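Local coordinates for periplasmic binding protein (Veillonella parvula, PDB 4LJS), which probably binds a ligand in the periplasm and delivers it to a membrane transporter, at residues 196-201 / 207-212; 217-222 / 304-309; 228-233 / 241-246. One frame throughout, in Å; residues are numbered along the deposited sequence.

Interaction 1: 196-201 / 207-212; sequences KALFIE and FRLYGH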
loop_
_atom_site.group_PDB
_atom_site.type_symbol
_atom_site.label_atom_id
_atom_site.label_comp_id
_atom_site.label_asym_id
_atom_site.label_seq_id
_atom_site.Cartn_x
_atom_site.Cartn_y
_atom_site.Cartn_z
ATOM N N LYS A 196 -22.438 3.712 7.171
ATOM C CA LYS A 196 -22.211 2.274 7.076
ATOM C C LYS A 196 -21.537 1.917 5.745
ATOM O O LYS A 196 -22.131 2.079 4.670
ATOM C CB LYS A 196 -23.526 1.503 7.247
ATOM C CG LYS A 196 -23.360 -0.008 7.130
ATOM C CD LYS A 196 -23.964 -0.765 8.307
ATOM C CE LYS A 196 -25.475 -0.805 8.231
ATOM N NZ LYS A 196 -26.011 -2.014 8.918
ATOM N N ALA A 197 -20.304 1.426 5.822
ATOM C CA ALA A 197 -19.496 1.182 4.627
ATOM C C ALA A 197 -19.303 -0.299 4.294
ATOM O O ALA A 197 -19.220 -1.147 5.189
ATOM C CB ALA A 197 -18.134 1.862 4.760
ATOM N N LEU A 198 -19.215 -0.591 2.998
ATOM C CA LEU A 198 -18.886 -1.927 2.522
ATOM C C LEU A 198 -17.695 -1.879 1.579
ATOM O O LEU A 198 -17.704 -1.131 0.601
ATOM C CB LEU A 198 -20.082 -2.554 1.804
ATOM C CG LEU A 198 -19.782 -3.886 1.115
ATOM C CD1 LEU A 198 -19.516 -4.979 2.144
ATOM C CD2 LEU A 198 -20.904 -4.281 0.163
ATOM N N PHE A 199 -16.670 -2.676 1.877
ATOM C CA PHE A 199 -15.508 -2.793 1.002
ATOM C C PHE A 199 -15.501 -4.163 0.346
ATOM O O PHE A 199 -15.433 -5.190 1.029
ATOM C CB PHE A 199 -14.211 -2.613 1.785
ATOM C CG PHE A 199 -14.090 -1.282 2.468
ATOM C CD1 PHE A 199 -14.691 -1.058 3.698
ATOM C CD2 PHE A 199 -13.358 -0.260 1.890
ATOM C CE1 PHE A 199 -14.570 0.166 4.333
ATOM C CE2 PHE A 199 -13.232 0.967 2.516
ATOM C CZ PHE A 199 -13.845 1.182 3.739
ATOM N N ILE A 200 -15.578 -4.179 -0.978
ATOM C CA ILE A 200 -15.556 -5.432 -1.720
ATOM C C ILE A 200 -14.720 -5.325 -2.984
ATOM O O ILE A 200 -14.581 -4.243 -3.558
ATOM C CB ILE A 200 -16.975 -5.899 -2.115
ATOM C CG1 ILE A 200 -17.758 -4.749 -2.752
ATOM C CG2 ILE A 200 -17.713 -6.440 -0.903
ATOM C CD1 ILE A 200 -18.983 -5.193 -3.516
ATOM N N GLU A 201 -14.154 -6.455 -3.401
ATOM C CA GLU A 201 -13.506 -6.564 -4.703
ATOM C C GLU A 201 -14.323 -7.520 -5.546
ATOM O O GLU A 201 -14.749 -8.571 -5.066
ATOM C CB GLU A 201 -12.061 -7.075 -4.588
ATOM C CG GLU A 201 -11.399 -7.326 -5.949
ATOM C CD GLU A 201 -9.957 -7.819 -5.861
ATOM O OE1 GLU A 201 -9.508 -8.197 -4.755
ATOM O OE2 GLU A 201 -9.273 -7.825 -6.914
ATOM N N PHE A 207 -18.466 -11.262 -4.836
ATOM C CA PHE A 207 -18.018 -10.113 -4.053
ATOM C C PHE A 207 -17.041 -10.536 -2.970
ATOM O O PHE A 207 -17.444 -10.949 -1.883
ATOM C CB PHE A 207 -19.202 -9.401 -3.397
ATOM C CG PHE A 207 -20.159 -8.787 -4.374
ATOM C CD1 PHE A 207 -19.755 -8.477 -5.661
ATOM C CD2 PHE A 207 -21.465 -8.520 -4.003
ATOM C CE1 PHE A 207 -20.634 -7.912 -6.561
ATOM C CE2 PHE A 207 -22.350 -7.956 -4.899
ATOM C CZ PHE A 207 -21.932 -7.653 -6.182
ATOM N N ARG A 208 -15.756 -10.427 -3.274
ATOM C CA ARG A 208 -14.706 -10.703 -2.308
ATOM C C ARG A 208 -14.793 -9.655 -1.200
ATOM O O ARG A 208 -14.752 -8.461 -1.475
ATOM C CB ARG A 208 -13.353 -10.652 -3.021
ATOM C CG ARG A 208 -12.130 -10.926 -2.166
ATOM C CD ARG A 208 -10.867 -10.900 -3.030
ATOM N NE ARG A 208 -10.729 -12.100 -3.862
ATOM C CZ ARG A 208 -9.789 -12.265 -4.795
ATOM N NH1 ARG A 208 -8.915 -11.300 -5.038
ATOM N NH2 ARG A 208 -9.724 -13.393 -5.494
ATOM N N LEU A 209 -14.934 -10.102 0.045
ATOM C CA LEU A 209 -15.151 -9.192 1.171
ATOM C C LEU A 209 -13.862 -8.756 1.873
ATOM O O LEU A 209 -12.987 -9.571 2.140
ATOM C CB LEU A 209 -16.090 -9.838 2.194
ATOM C CG LEU A 209 -16.230 -9.123 3.542
ATOM C CD1 LEU A 209 -16.919 -7.772 3.394
ATOM C CD2 LEU A 209 -16.971 -9.996 4.535
ATOM N N TYR A 210 -13.760 -7.464 2.171
ATOM C CA TYR A 210 -12.658 -6.939 2.977
ATOM C C TYR A 210 -13.201 -6.415 4.298
ATOM O O TYR A 210 -13.828 -5.360 4.340
ATOM C CB TYR A 210 -11.931 -5.812 2.245
ATOM C CG TYR A 210 -11.070 -6.260 1.084
ATOM C CD1 TYR A 210 -11.625 -6.917 -0.009
ATOM C CD2 TYR A 210 -9.707 -6.012 1.075
ATOM C CE1 TYR A 210 -10.840 -7.323 -1.078
ATOM C CE2 TYR A 210 -8.914 -6.409 0.011
ATOM C CZ TYR A 210 -9.486 -7.062 -1.065
ATOM O OH TYR A 210 -8.700 -7.459 -2.122
ATOM N N GLY A 211 -12.955 -7.155 5.374
ATOM C CA GLY A 211 -13.527 -6.832 6.667
ATOM C C GLY A 211 -12.577 -6.178 7.651
ATOM O O GLY A 211 -11.583 -5.553 7.276
ATOM N N HIS A 212 -12.885 -6.345 8.931
ATOM C CA HIS A 212 -12.197 -5.626 9.995
ATOM C C HIS A 212 -10.713 -5.941 10.118
ATOM O O HIS A 212 -9.941 -5.098 10.573
ATOM C CB HIS A 212 -12.908 -5.858 11.331
ATOM C CG HIS A 212 -14.242 -5.185 11.419
ATOM N ND1 HIS A 212 -15.429 -5.884 11.449
ATOM C CD2 HIS A 212 -14.577 -3.873 11.464
ATOM C CE1 HIS A 212 -16.438 -5.033 11.518
ATOM N NE2 HIS A 212 -15.947 -3.806 11.528
HETATM O O HOH W 1 -16.527 -4.049 4.394
#
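Glu201 sends CG opposite its backbone N (chi1 175°) and stays extended to the carboxylate, while Arg208 leaves its strand with the same first torsion, laying the two chains side by side from a hydrogen-bonded antiparallel pair of a beta hairpin. A bend at chi3 then brings Arg208 NH1 to 3.2 Å from Glu201 OE1, a salt bridge made from above the carboxylate plane, with the two flat groups almost perpendicular. Tyr210 OH donates to Glu201 OE1 at 2.9 Å, arriving on the anti side and from the opposite face. A carboxylate suits this buried spot because its charge answers Arg208 and its two oxygens accept from three donors, the third being Gln203 NE2 at OE2. With an alanine here, the Tyr210 hydroxyl and the Arg208 guanidinium would probably lose their shared acceptor and be freer to turn. Among the backbone bonds, Glu201 N reaches Arg208 O at 2.8 Å and Tyr210 N reaches Phe199 O at 3.0 Å; beyond these a water joins Phe199 N to Tyr210 O as the strands diverge. Ile200, a branched residue at home in a strand, lies on the other face of the hairpin and rests CD1 over the Phe207 ring, 4.1 Å from its centroid, a CH-pi contact. Strand 196-203 also pairs in parallel with strands 226-227 and 247-252; there Phe199 stacks on Phe249, and Tyr210 leans on Ile251 and Leu289.

Interaction 2: 217-222 / 304-309; sequences GNIGAS and DIVSHG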
loop_
_atom_site.group_PDB
_atom_site.type_symbol
_atom_site.label_atom_id
_atom_site.label_comp_id
_atom_site.label_asym_id
_atom_site.label_seq_id
_atom_site.Cartn_x
_atom_site.Cartn_y
_atom_site.Cartn_z
ATOM N N GLY A 217 -10.543 -2.247 5.821
ATOM C CA GLY A 217 -11.446 -2.251 6.959
ATOM C C GLY A 217 -10.953 -1.301 8.039
ATOM O O GLY A 217 -11.727 -0.519 8.591
ATOM N N ASN A 218 -9.655 -1.355 8.326
ATOM C CA ASN A 218 -9.072 -0.517 9.368
ATOM C C ASN A 218 -9.128 0.960 8.999
ATOM O O ASN A 218 -9.235 1.827 9.868
ATOM C CB ASN A 218 -7.634 -0.946 9.676
ATOM C CG ASN A 218 -7.028 -0.189 10.854
ATOM O OD1 ASN A 218 -6.094 0.599 10.690
ATOM N ND2 ASN A 218 -7.558 -0.429 12.047
ATOM N N ILE A 219 -9.056 1.252 7.707
ATOM C CA ILE A 219 -9.162 2.636 7.266
ATOM C C ILE A 219 -10.583 3.137 7.520
ATOM O O ILE A 219 -10.774 4.234 8.049
ATOM C CB ILE A 219 -8.764 2.802 5.800
ATOM C CG1 ILE A 219 -7.266 2.512 5.637
ATOM C CG2 ILE A 219 -9.108 4.209 5.299
ATOM C CD1 ILE A 219 -6.851 2.204 4.181
ATOM N N GLY A 220 -11.572 2.313 7.173
ATOM C CA GLY A 220 -12.955 2.605 7.510
ATOM C C GLY A 220 -13.173 2.820 9.002
ATOM O O GLY A 220 -13.811 3.796 9.401
ATOM N N ALA A 221 -12.644 1.916 9.827
ATOM C CA ALA A 221 -12.760 2.037 11.286
ATOM C C ALA A 221 -12.028 3.270 11.828
ATOM O O ALA A 221 -12.565 4.002 12.658
ATOM C CB ALA A 221 -12.251 0.771 11.977
ATOM N N SER A 222 -10.803 3.497 11.363
ATOM C CA SER A 222 -10.057 4.694 11.757
ATOM C C SER A 222 -10.862 5.964 11.488
ATOM O O SER A 222 -10.851 6.903 12.284
ATOM C CB SER A 222 -8.710 4.765 11.031
ATOM O OG SER A 222 -7.910 3.648 11.388
ATOM N N ASP A 304 -7.809 9.473 1.351
ATOM C CA ASP A 304 -8.581 10.467 0.608
ATOM C C ASP A 304 -9.859 9.912 -0.013
ATOM O O ASP A 304 -10.928 10.517 0.101
ATOM C CB ASP A 304 -7.720 11.128 -0.470
ATOM C CG ASP A 304 -6.705 12.102 0.113
ATOM O OD1 ASP A 304 -6.811 12.428 1.316
ATOM O OD2 ASP A 304 -5.803 12.545 -0.627
ATOM N N ILE A 305 -9.752 8.762 -0.669
ATOM C CA ILE A 305 -10.915 8.155 -1.303
ATOM C C ILE A 305 -11.954 7.731 -0.267
ATOM O O ILE A 305 -13.147 8.008 -0.418
ATOM C CB ILE A 305 -10.521 6.959 -2.187
ATOM C CG1 ILE A 305 -9.688 7.457 -3.374
ATOM C CG2 ILE A 305 -11.767 6.196 -2.653
ATOM C CD1 ILE A 305 -9.169 6.365 -4.280
ATOM N N VAL A 306 -11.500 7.082 0.798
ATOM C CA VAL A 306 -12.423 6.605 1.813
ATOM C C VAL A 306 -13.066 7.753 2.610
ATOM O O VAL A 306 -14.284 7.772 2.803
ATOM C CB VAL A 306 -11.764 5.564 2.728
ATOM C CG1 VAL A 306 -12.726 5.144 3.815
ATOM C CG2 VAL A 306 -11.336 4.350 1.897
ATOM N N SER A 307 -12.267 8.727 3.037
ATOM C CA SER A 307 -12.818 9.851 3.790
ATOM C C SER A 307 -13.780 10.665 2.919
ATOM O O SER A 307 -14.832 11.085 3.388
ATOM C CB SER A 307 -11.711 10.755 4.346
ATOM O OG SER A 307 -11.083 11.480 3.293
ATOM N N HIS A 308 -13.426 10.868 1.651
ATOM C CA HIS A 308 -14.271 11.635 0.747
ATOM C C HIS A 308 -15.562 10.887 0.416
ATOM O O HIS A 308 -16.619 11.499 0.317
ATOM C CB HIS A 308 -13.514 12.027 -0.526
ATOM C CG HIS A 308 -12.521 13.134 -0.319
ATOM N ND1 HIS A 308 -11.685 13.193 0.778
ATOM C CD2 HIS A 308 -12.228 14.222 -1.073
ATOM C CE1 HIS A 308 -10.922 14.269 0.692
ATOM N NE2 HIS A 308 -11.234 14.912 -0.420
ATOM N N GLY A 309 -15.476 9.564 0.273
ATOM C CA GLY A 309 -16.656 8.743 0.053
ATOM C C GLY A 309 -17.536 8.571 1.288
ATOM O O GLY A 309 -18.766 8.488 1.185
#
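Ile219 and Val306 meet at a slant, each pointing from its own helix toward the other, in a small helix-helix contact of the alpha/beta lobe formed by the later part of this periplasmic binding protein. The touching group is the Ile219 CG2 methyl, placed opposite the backbone N while CG1 lies opposite the carbonyl carbon, beside the backbone N (chi1 -67°). It rests against the fork of the valine, with Ile219 CG2 3.9 Å from Val306 CB and 4.0 Å from Val306 CG1, and the second methyl hardly farther away. One methyl set against a branched centre touches all three carbons at once, and beta-branched residues suit such a meeting because their methyls sit close to the backbone with little freedom to move. No hydrogen bond crosses between the segments, and only 92 Å² is buried between them, so other residues make up much of the surrounding core. Ile219 also packs on Met151, on Leu299 and on Ser302 of helix 299-310, while Val306 also touches Leu287 of strand 284-288 and Leu223. The Phe199 ring packs against both Val306 and Gly220. Glycine suits its place here: without a side chain, the helix backbone itself can face the aromatic ring and the valine. The approach is correspondingly bare, Gly220 CA lying 4.5 Å from Val306 CG1.

Interaction 3: 228-233 / 241-246; sequences IDTETP and VEQNPD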
loop_
_atom_site.group_PDB
_atom_site.type_symbol
_atom_site.label_atom_id
_atom_site.label_comp_id
_atom_site.label_asym_id
_atom_site.label_seq_id
_atom_site.Cartn_x
_atom_site.Cartn_y
_atom_site.Cartn_z
ATOM N N ILE A 228 -18.966 -2.881 7.528
ATOM C CA ILE A 228 -19.659 -4.160 7.410
ATOM C C ILE A 228 -18.666 -5.316 7.321
ATOM O O ILE A 228 -17.675 -5.235 6.593
ATOM C CB ILE A 228 -20.561 -4.183 6.162
ATOM C CG1 ILE A 228 -21.641 -3.107 6.271
ATOM C CG2 ILE A 228 -21.190 -5.554 5.970
ATOM C CD1 ILE A 228 -22.477 -2.964 5.036
ATOM N N ASP A 229 -18.931 -6.387 8.064
ATOM C CA ASP A 229 -18.079 -7.574 8.034
ATOM C C ASP A 229 -18.852 -8.814 8.464
ATOM O O ASP A 229 -19.102 -9.020 9.650
ATOM C CB ASP A 229 -16.855 -7.379 8.932
ATOM C CG ASP A 229 -15.837 -8.501 8.796
ATOM O OD1 ASP A 229 -16.010 -9.379 7.921
ATOM O OD2 ASP A 229 -14.846 -8.491 9.556
ATOM N N THR A 230 -19.222 -9.640 7.493
ATOM C CA THR A 230 -19.969 -10.860 7.770
ATOM C C THR A 230 -19.038 -12.037 8.054
ATOM O O THR A 230 -19.493 -13.170 8.209
ATOM C CB THR A 230 -20.899 -11.224 6.601
ATOM O OG1 THR A 230 -20.129 -11.339 5.395
ATOM C CG2 THR A 230 -21.972 -10.154 6.422
ATOM N N GLU A 231 -17.739 -11.758 8.107
ATOM C CA GLU A 231 -16.733 -12.764 8.445
ATOM C C GLU A 231 -16.792 -13.984 7.530
ATOM O O GLU A 231 -16.870 -15.118 7.992
ATOM C CB GLU A 231 -16.865 -13.177 9.908
ATOM C CG GLU A 231 -16.805 -12.001 10.863
ATOM C CD GLU A 231 -17.003 -12.411 12.302
ATOM O OE1 GLU A 231 -17.498 -13.534 12.542
ATOM O OE2 GLU A 231 -16.659 -11.608 13.196
ATOM N N THR A 232 -16.752 -13.724 6.230
ATOM C CA THR A 232 -16.799 -14.754 5.207
ATOM C C THR A 232 -15.841 -14.293 4.117
ATOM O O THR A 232 -15.686 -13.090 3.905
ATOM C CB THR A 232 -18.213 -14.849 4.609
ATOM O OG1 THR A 232 -19.157 -14.263 5.515
ATOM C CG2 THR A 232 -18.607 -16.298 4.319
ATOM N N PRO A 233 -15.183 -15.234 3.420
ATOM C CA PRO A 233 -14.308 -14.792 2.329
ATOM C C PRO A 233 -15.095 -14.085 1.224
ATOM O O PRO A 233 -14.520 -13.359 0.410
ATOM C CB PRO A 233 -13.696 -16.100 1.810
ATOM C CG PRO A 233 -14.615 -17.177 2.285
ATOM C CD PRO A 233 -15.146 -16.694 3.601
ATOM N N VAL A 241 -27.816 -6.744 0.596
ATOM C CA VAL A 241 -29.138 -6.132 0.719
ATOM C C VAL A 241 -29.546 -5.969 2.182
ATOM O O VAL A 241 -30.053 -4.920 2.583
ATOM C CB VAL A 241 -30.218 -6.946 -0.021
ATOM C CG1 VAL A 241 -31.610 -6.428 0.323
ATOM C CG2 VAL A 241 -29.983 -6.899 -1.520
ATOM N N GLU A 242 -29.317 -7.009 2.977
ATOM C CA GLU A 242 -29.643 -6.961 4.397
ATOM C C GLU A 242 -28.804 -5.919 5.138
ATOM O O GLU A 242 -29.340 -5.101 5.885
ATOM C CB GLU A 242 -29.456 -8.338 5.035
ATOM C CG GLU A 242 -29.712 -8.373 6.534
ATOM C CD GLU A 242 -29.478 -9.749 7.138
ATOM O OE1 GLU A 242 -28.769 -9.835 8.166
ATOM O OE2 GLU A 242 -30.002 -10.745 6.593
ATOM N N GLN A 243 -27.492 -5.949 4.922
ATOM C CA GLN A 243 -26.583 -5.040 5.615
ATOM C C GLN A 243 -26.807 -3.590 5.191
ATOM O O GLN A 243 -26.730 -2.677 6.015
ATOM C CB GLN A 243 -25.127 -5.457 5.400
ATOM C CG GLN A 243 -24.746 -6.741 6.122
ATOM C CD GLN A 243 -24.746 -6.575 7.628
ATOM O OE1 GLN A 243 -24.194 -5.607 8.156
ATOM N NE2 GLN A 243 -25.372 -7.516 8.330
ATOM N N ASN A 244 -27.084 -3.393 3.905
ATOM C CA ASN A 244 -27.518 -2.097 3.379
ATOM C C ASN A 244 -26.535 -0.942 3.631
ATOM O O ASN A 244 -26.843 -0.009 4.370
ATOM C CB ASN A 244 -28.909 -1.756 3.935
ATOM C CG ASN A 244 -29.630 -0.704 3.118
ATOM O OD1 ASN A 244 -29.375 -0.542 1.925
ATOM N ND2 ASN A 244 -30.542 0.016 3.759
ATOM N N PRO A 245 -25.352 -0.995 3.003
ATOM C CA PRO A 245 -24.371 0.075 3.211
ATOM C C PRO A 245 -24.811 1.407 2.610
ATOM O O PRO A 245 -25.467 1.428 1.569
ATOM C CB PRO A 245 -23.136 -0.437 2.468
ATOM C CG PRO A 245 -23.680 -1.368 1.427
ATOM C CD PRO A 245 -24.868 -2.021 2.061
ATOM N N ASP A 246 -24.444 2.498 3.278
ATOM C CA ASP A 246 -24.600 3.848 2.748
ATOM C C ASP A 246 -23.656 4.130 1.586
ATOM O O ASP A 246 -23.955 4.963 0.730
ATOM C CB ASP A 246 -24.303 4.869 3.840
ATOM C CG ASP A 246 -25.213 4.726 5.026
ATOM O OD1 ASP A 246 -26.439 4.607 4.818
ATOM O OD2 ASP A 246 -24.698 4.726 6.163
#
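Ile228 packs against the aliphatic part of a glutamine, Gln243, and against Pro245, two residues separated by a backbone that has just left its helix with a positive phi. That left-handed residue is Asn244 (phi 58°), the first beyond helix 237-243. Asparagine tolerates this conformation better than most residues, and the proline that follows has no N-H to carry the helix further. The turn lets Gln243 and Pro245 both point toward Ile228, while Asn244 between them points away and its OD1 accepts from Asn277 N.

Ile228 divides its branches between the two partners. With CG1 opposite its carbonyl carbon (chi1 -62°), Ile228 CD1 extends to a place 3.7 Å from Gln243 CB and 3.7 Å from Pro245 CB, meeting the proline ring at about a right angle. The other branch, Ile228 CG2, lies 3.8 Å from Gln243 CG. Gln243 and Ile228 run past one another in opposite senses, and a bend at chi2 (-68°) folds the glutamine over the isoleucine, bringing Gln243 OE1 to 3.7 Å from Ile228 CG2. Thr230 adds a marginal touch at the edge, Thr230 CG2 to Gln243 CG at 4.4 Å. Its loop is shaped by an Asx turn in which Glu231 N donates to Asp229 OD1 at 2.9 Å, and by a bond between the hydroxyls of Thr230 and Thr232.

The contact lies within a beta-alpha-beta crossover from strand 226-227 through helix 237-243 to strand 247-252, and Leu198 of the intervening strand touches both Ile228 and Pro245. No hydrogen bond joins the two segments. The chemistry therefore implies a junction held by shape: isoleucine and proline fill the buried side, and a glutamine, apolar along its stem, covers the isoleucine where the contact is only partly buried.

Overall arrangement
Interactions 1 and 3 hold neighbouring parts of one sheet, their centres 7 Å apart: strand 196-203 pairs with its hairpin partner in the first, and also bonds to the crossover of the third through Ala197 O to Ile228 N and Lys196 N to Asp246 OD2. Interaction 2 lies among the helices beside that sheet, meeting interaction 1 through the Phe199 ring, whereas its nearest atoms stay about 6 Å from interaction 3. Chemistry follows place. Interaction 1, largely buried, combines backbone bonding with a salt bridge, interaction 2 is buried and purely apolar, and interaction 3, partly buried and farthest from the chain's centre, mixes apolar packing with polar residues at its margin.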